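Side-chain contacts in glycoside hydrolase family 16 protein (Bacteroides ovatus, PDB 7KR6), which probably hydrolyses O-glycosidic bonds as an endo-acting beta-glucanase, and is seen here with a trisaccharide of two glucoses and a 2-deoxy-2-fluoroglucose: residues 53-56 against 57-61; 255-258 against 259-262. The protein carries 1 engineered substitution. One frame throughout, in Å; residues are numbered along the deposited sequence.

Both interactions are short loop contacts closed round a type II beta turn, and they lie in series along the chain. Interaction 1 sits between strands 51-52 and 66-67 and belongs to the glycan pocket: Trp59, Thr60 and Asn61 all line it. Interaction 2 lies in the loop that leads into strand 261-271, at the surface and apart from the sugars. The centres of the two interactions are about 19 Å apart. The nearest atoms of interactions 1 and 2 are about 12 Å apart. Interaction 1 is built on stacked rings and a His-carboxylate hydrogen bond; interaction 2 rests on a side-chain amide gripping the backbone. The first borders the sugars; the second turns the chain into strand 261-271.

Interaction 1 of 2, residues 53-56 against 57-61; sequences ETHE and PGWTN. With BGC (beta-D-glucopyranose), chain C; BGC (beta-D-glucopyranose), chain B; G2F (2-deoxy-2-fluoro-alpha-D-glucopyranose), chain D.
Trp59 has CG anti to the backbone N (chi1 171°), and His55 has CG anti to the carbonyl carbon (chi1 -55°). These torsions bring the two rings face to face. The imidazole lies flat over the six-membered ring of Trp59, with the centroids 3.5 Å apart and the planes at 3°. The closest pair is His55 NE2 and Trp59 CZ3, at 3.4 Å. The methyl CG2 of Thr60 lies over the opposite face of the indole, toward its rim.

Glu53 fixes the rotation of the imidazole. His55 NE2 donates to Glu53 OE1 over 2.6 Å, nearly in the ring plane. Glu53 OE1 accepts through its anti lone pair. The other oxygen, Glu53 OE2, forms a salt bridge with Arg98 and a hydrogen bond with Asn100. Arg98 also bonds a glucose, so the carboxylate probably helps to position a residue of the pocket.

A type II beta turn from Glu56 to Trp59 brings the chain back, so that Trp59 can stack on His55. Its closing bond, Trp59 N to Glu56 O, is weak at 3.4 Å. Gly58 has a positive phi, which suits glycine.

Beyond the turn the chain reaches the sugars. Thr60 CG2 touches both glucoses. The O2 hydroxyl of the chain C glucose donates to Asn61 OD1 over 2.6 Å. Asn61 ND2 donates to O3 of the fluorosugar over 3.1 Å, and Glu63 also bonds this nitrogen. One amide thus bonds two linked sugars.

The carboxylate probably favours a positively charged imidazole, and the electron-rich indole face would suit that charge.

Interaction 2 of 2, residues 255-258 against 259-262; sequences GLKD and GQKV
Gln260 reaches back to the backbone of Lys257 with its side-chain amide. Lys257 N donates to Gln260 OE1 over 2.9 Å. The bond is almost straight, at 175°, and lies in the carbonyl plane of the amide. The same oxygen rests against Leu256 CA at 3.5 Å and near CB and CG of Lys257. The extended glutamine chain carries the amide this far: CG is anti to the backbone N (chi1 -165°), and chi2 is also anti.

A second bond runs the other way between the same two residues. Gln260 N donates to Lys257 O over 2.9 Å, from above the carbonyl plane. Lys257 thus gives its N-H to the side chain of Gln260, and Lys257 O takes the backbone N-H of Gln260.

Beside this pair is a small apolar contact. Leu256 CD1 meets Val262 CG1 at 3.9 Å and lies 4.0 Å from Gln260 CB. Leu256 is buried.

The backbone bond closes a type II beta turn from Lys257 to Gln260. Asp258 and Gly259 are its two central residues. Gly259 has a positive phi, a backbone conformation that calls for glycine. The turn reverses the chain as it enters strand 261-271 of the family 16 beta-jelly-roll, and the two segments run 148° apart.

Strand 80-90 and its end hold this turn from outside. Arg89 pairs through its backbone with Gly259 and Gln260, and its side chain bonds Leu256 O. Val262 continues the pairing with Ala87, as expected for the antiparallel match of strands 80-90 and 261-271. Asp258 OD1 accepts a hydrogen bond from Gly91 N, which ties the turn to the loop following strand 80-90.

Interaction 1 of 2, residues 53-56 against 57-61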
loop_
_atom_site.group_PDB
_atom_site.type_symbol
_atom_site.label_atom_id
_atom_site.label_comp_id
_atom_site.label_asym_id
_atom_site.label_seq_id
_atom_site.Cartn_x
_atom_site.Cartn_y
_atom_site.Cartn_z
ATOM N N GLU A 53 -2.307 -20.395 17.612
ATOM C CA GLU A 53 -1.903 -19.170 18.315
ATOM C C GLU A 53 -3.036 -18.714 19.209
ATOM O O GLU A 53 -4.241 -18.909 18.851
ATOM C CB GLU A 53 -1.442 -18.055 17.354
ATOM C CG GLU A 53 -0.217 -18.455 16.575
ATOM C CD GLU A 53 0.399 -17.313 15.777
ATOM O OE1 GLU A 53 0.403 -16.203 16.303
ATOM O OE2 GLU A 53 0.820 -17.543 14.637
ATOM N N THR A 54 -2.636 -18.095 20.316
ATOM C CA THR A 54 -3.522 -17.485 21.336
ATOM C C THR A 54 -3.090 -16.051 21.574
ATOM O O THR A 54 -1.938 -15.825 21.990
ATOM C CB THR A 54 -3.501 -18.226 22.682
ATOM O OG1 THR A 54 -3.891 -19.569 22.419
ATOM C CG2 THR A 54 -4.448 -17.568 23.665
ATOM N N HIS A 55 -3.953 -15.089 21.276
ATOM C CA HIS A 55 -3.613 -13.668 21.463
ATOM C C HIS A 55 -4.888 -12.896 21.802
ATOM O O HIS A 55 -5.967 -13.295 21.328
ATOM C CB HIS A 55 -2.999 -13.032 20.195
ATOM C CG HIS A 55 -1.807 -13.727 19.630
ATOM N ND1 HIS A 55 -0.535 -13.573 20.164
ATOM C CD2 HIS A 55 -1.681 -14.560 18.566
ATOM C CE1 HIS A 55 0.323 -14.277 19.442
ATOM N NE2 HIS A 55 -0.351 -14.884 18.438
ATOM N N GLU A 56 -4.719 -11.826 22.549
ATOM C CA GLU A 56 -5.800 -10.906 22.963
ATOM C C GLU A 56 -6.201 -10.080 21.742
ATOM O O GLU A 56 -5.423 -9.922 20.791
ATOM C CB GLU A 56 -5.314 -9.972 24.081
ATOM C CG GLU A 56 -5.244 -10.636 25.448
ATOM C CD GLU A 56 -6.568 -11.220 25.919
ATOM O OE1 GLU A 56 -7.507 -10.429 26.140
ATOM O OE2 GLU A 56 -6.688 -12.461 25.987
ATOM N N PRO A 57 -7.404 -9.477 21.742
ATOM C CA PRO A 57 -7.776 -8.524 20.693
ATOM C C PRO A 57 -6.776 -7.362 20.596
ATOM O O PRO A 57 -6.211 -6.928 21.598
ATOM C CB PRO A 57 -9.193 -8.071 21.121
ATOM C CG PRO A 57 -9.694 -9.151 22.025
ATOM C CD PRO A 57 -8.467 -9.672 22.744
ATOM N N GLY A 58 -6.503 -6.888 19.376
ATOM C CA GLY A 58 -5.625 -5.723 19.167
ATOM C C GLY A 58 -4.143 -6.039 19.258
ATOM O O GLY A 58 -3.373 -5.098 19.252
ATOM N N TRP A 59 -3.766 -7.319 19.343
ATOM C CA TRP A 59 -2.334 -7.714 19.438
ATOM C C TRP A 59 -1.551 -7.142 18.245
ATOM O O TRP A 59 -0.537 -6.469 18.460
ATOM C CB TRP A 59 -2.214 -9.227 19.534
ATOM C CG TRP A 59 -0.798 -9.709 19.406
ATOM C CD1 TRP A 59 0.249 -9.337 20.196
ATOM C CD2 TRP A 59 -0.261 -10.597 18.407
ATOM N NE1 TRP A 59 1.389 -9.982 19.799
ATOM C CE2 TRP A 59 1.114 -10.748 18.695
ATOM C CE3 TRP A 59 -0.798 -11.295 17.318
ATOM C CZ2 TRP A 59 1.965 -11.525 17.899
ATOM C CZ3 TRP A 59 0.034 -12.086 16.550
ATOM C CH2 TRP A 59 1.399 -12.194 16.835
ATOM N N THR A 60 -2.049 -7.305 17.028
ATOM C CA THR A 60 -1.431 -6.667 15.823
ATOM C C THR A 60 -2.439 -5.883 15.005
ATOM O O THR A 60 -3.634 -6.285 14.991
ATOM C CB THR A 60 -0.746 -7.694 14.898
ATOM O OG1 THR A 60 -1.616 -8.729 14.447
ATOM C CG2 THR A 60 0.438 -8.343 15.589
ATOM N N ASN A 61 -1.952 -4.850 14.312
ATOM C CA ASN A 61 -2.660 -4.157 13.204
ATOM C C ASN A 61 -4.007 -3.593 13.654
ATOM O O ASN A 61 -4.874 -3.426 12.794
ATOM C CB ASN A 61 -2.849 -5.107 12.010
ATOM C CG ASN A 61 -1.505 -5.638 11.533
ATOM O OD1 ASN A 61 -0.566 -4.854 11.390
ATOM N ND2 ASN A 61 -1.436 -6.926 11.242
HETATM C C2 BGC C . 2.112 -6.568 11.868
HETATM C C3 BGC C . 3.275 -6.681 12.888
HETATM C C4 BGC C . 3.435 -8.082 13.433
HETATM C C5 BGC C . 3.563 -9.127 12.305
HETATM C C6 BGC C . 3.627 -10.563 12.761
HETATM C C1 BGC C . 2.335 -7.675 10.873
HETATM O O2 BGC C . 2.017 -5.310 11.269
HETATM O O3 BGC C . 2.979 -5.705 13.893
HETATM O O4 BGC C . 4.606 -8.121 14.296
HETATM O O5 BGC C . 2.398 -8.976 11.433
HETATM O O6 BGC C . 2.438 -10.916 13.510
HETATM C C2 BGC B . 5.775 -8.985 16.121
HETATM C C3 BGC B . 5.662 -9.271 17.618
HETATM C C4 BGC B . 5.031 -8.093 18.295
HETATM C C5 BGC B . 3.693 -7.755 17.621
HETATM C C6 BGC B . 3.035 -6.576 18.285
HETATM C C1 BGC B . 4.389 -8.652 15.533
HETATM O O2 BGC B . 6.280 -10.137 15.476
HETATM O O3 BGC B . 7.003 -9.378 18.082
HETATM O O4 BGC B . 4.736 -8.460 19.653
HETATM O O5 BGC B . 3.920 -7.512 16.222
HETATM O O6 BGC B . 3.749 -5.358 18.148
HETATM C C1 G2F D . 1.923 -9.169 6.597
HETATM C C2 G2F D . 1.828 -8.159 7.689
HETATM C C3 G2F D . 1.288 -8.768 8.967
HETATM C C4 G2F D . -0.074 -9.341 8.667
HETATM C C5 G2F D . 0.134 -10.431 7.569
HETATM C C6 G2F D . -1.084 -11.226 7.157
HETATM O O3 G2F D . 1.245 -7.788 9.999
HETATM O O4 G2F D . -0.624 -9.880 9.921
HETATM O O5 G2F D . 0.699 -9.882 6.361
HETATM O O6 G2F D . -2.193 -10.307 6.830
HETATM F F2 G2F D . 3.098 -7.523 7.832
#

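Interaction 2 of 2, residues 255-258 against 259-262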
loop_
_atom_site.group_PDB
_atom_site.type_symbol
_atom_site.label_atom_id
_atom_site.label_comp_id
_atom_site.label_asym_id
_atom_site.label_seq_id
_atom_site.Cartn_x
_atom_site.Cartn_y
_atom_site.Cartn_z
ATOM N N GLY A 255 -19.294 -7.258 8.592
ATOM C CA GLY A 255 -19.081 -8.593 8.021
ATOM C C GLY A 255 -19.254 -9.726 9.034
ATOM O O GLY A 255 -19.120 -10.899 8.635
ATOM N N LEU A 256 -19.532 -9.415 10.295
ATOM C CA LEU A 256 -19.742 -10.473 11.321
ATOM C C LEU A 256 -20.766 -9.965 12.355
ATOM O O LEU A 256 -20.423 -9.149 13.241
ATOM C CB LEU A 256 -18.381 -10.814 11.936
ATOM C CG LEU A 256 -18.315 -12.139 12.691
ATOM C CD1 LEU A 256 -18.553 -13.305 11.766
ATOM C CD2 LEU A 256 -16.994 -12.284 13.430
ATOM N N LYS A 257 -21.988 -10.464 12.260
ATOM C CA LYS A 257 -23.070 -10.080 13.196
ATOM C C LYS A 257 -22.935 -10.842 14.518
ATOM O O LYS A 257 -22.291 -11.912 14.557
ATOM C CB LYS A 257 -24.423 -10.406 12.575
ATOM C CG LYS A 257 -24.789 -9.618 11.319
ATOM C CD LYS A 257 -26.044 -10.272 10.666
ATOM C CE LYS A 257 -26.446 -9.815 9.281
ATOM N NZ LYS A 257 -26.301 -8.352 9.140
ATOM N N ASP A 258 -23.547 -10.323 15.578
ATOM C CA ASP A 258 -23.590 -11.025 16.881
ATOM C C ASP A 258 -24.242 -12.393 16.688
ATOM O O ASP A 258 -25.364 -12.438 16.201
ATOM C CB ASP A 258 -24.258 -10.132 17.907
ATOM C CG ASP A 258 -24.273 -10.677 19.320
ATOM O OD1 ASP A 258 -23.744 -11.795 19.548
ATOM O OD2 ASP A 258 -24.833 -9.959 20.183
ATOM N N GLY A 259 -23.539 -13.477 17.014
ATOM C CA GLY A 259 -24.025 -14.859 16.906
ATOM C C GLY A 259 -23.548 -15.523 15.625
ATOM O O GLY A 259 -23.782 -16.694 15.454
ATOM N N GLN A 260 -22.889 -14.773 14.728
ATOM C CA GLN A 260 -22.519 -15.318 13.410
ATOM C C GLN A 260 -21.166 -16.049 13.522
ATOM O O GLN A 260 -20.275 -15.532 14.249
ATOM C CB GLN A 260 -22.432 -14.171 12.393
ATOM C CG GLN A 260 -22.422 -14.691 10.978
ATOM C CD GLN A 260 -22.351 -13.603 9.937
ATOM O OE1 GLN A 260 -22.428 -12.418 10.228
ATOM N NE2 GLN A 260 -22.173 -14.021 8.698
ATOM N N LYS A 261 -21.041 -17.154 12.798
ATOM C CA LYS A 261 -19.759 -17.877 12.615
ATOM C C LYS A 261 -19.454 -17.876 11.110
ATOM O O LYS A 261 -20.374 -18.123 10.298
ATOM C CB LYS A 261 -19.822 -19.265 13.266
ATOM N N VAL A 262 -18.213 -17.580 10.724
ATOM C CA VAL A 262 -17.777 -17.723 9.305
ATOM C C VAL A 262 -16.468 -18.525 9.300
ATOM O O VAL A 262 -15.629 -18.307 10.147
ATOM C CB VAL A 262 -17.589 -16.381 8.563
ATOM C CG1 VAL A 262 -18.870 -15.545 8.598
ATOM C CG2 VAL A 262 -16.428 -15.580 9.102
#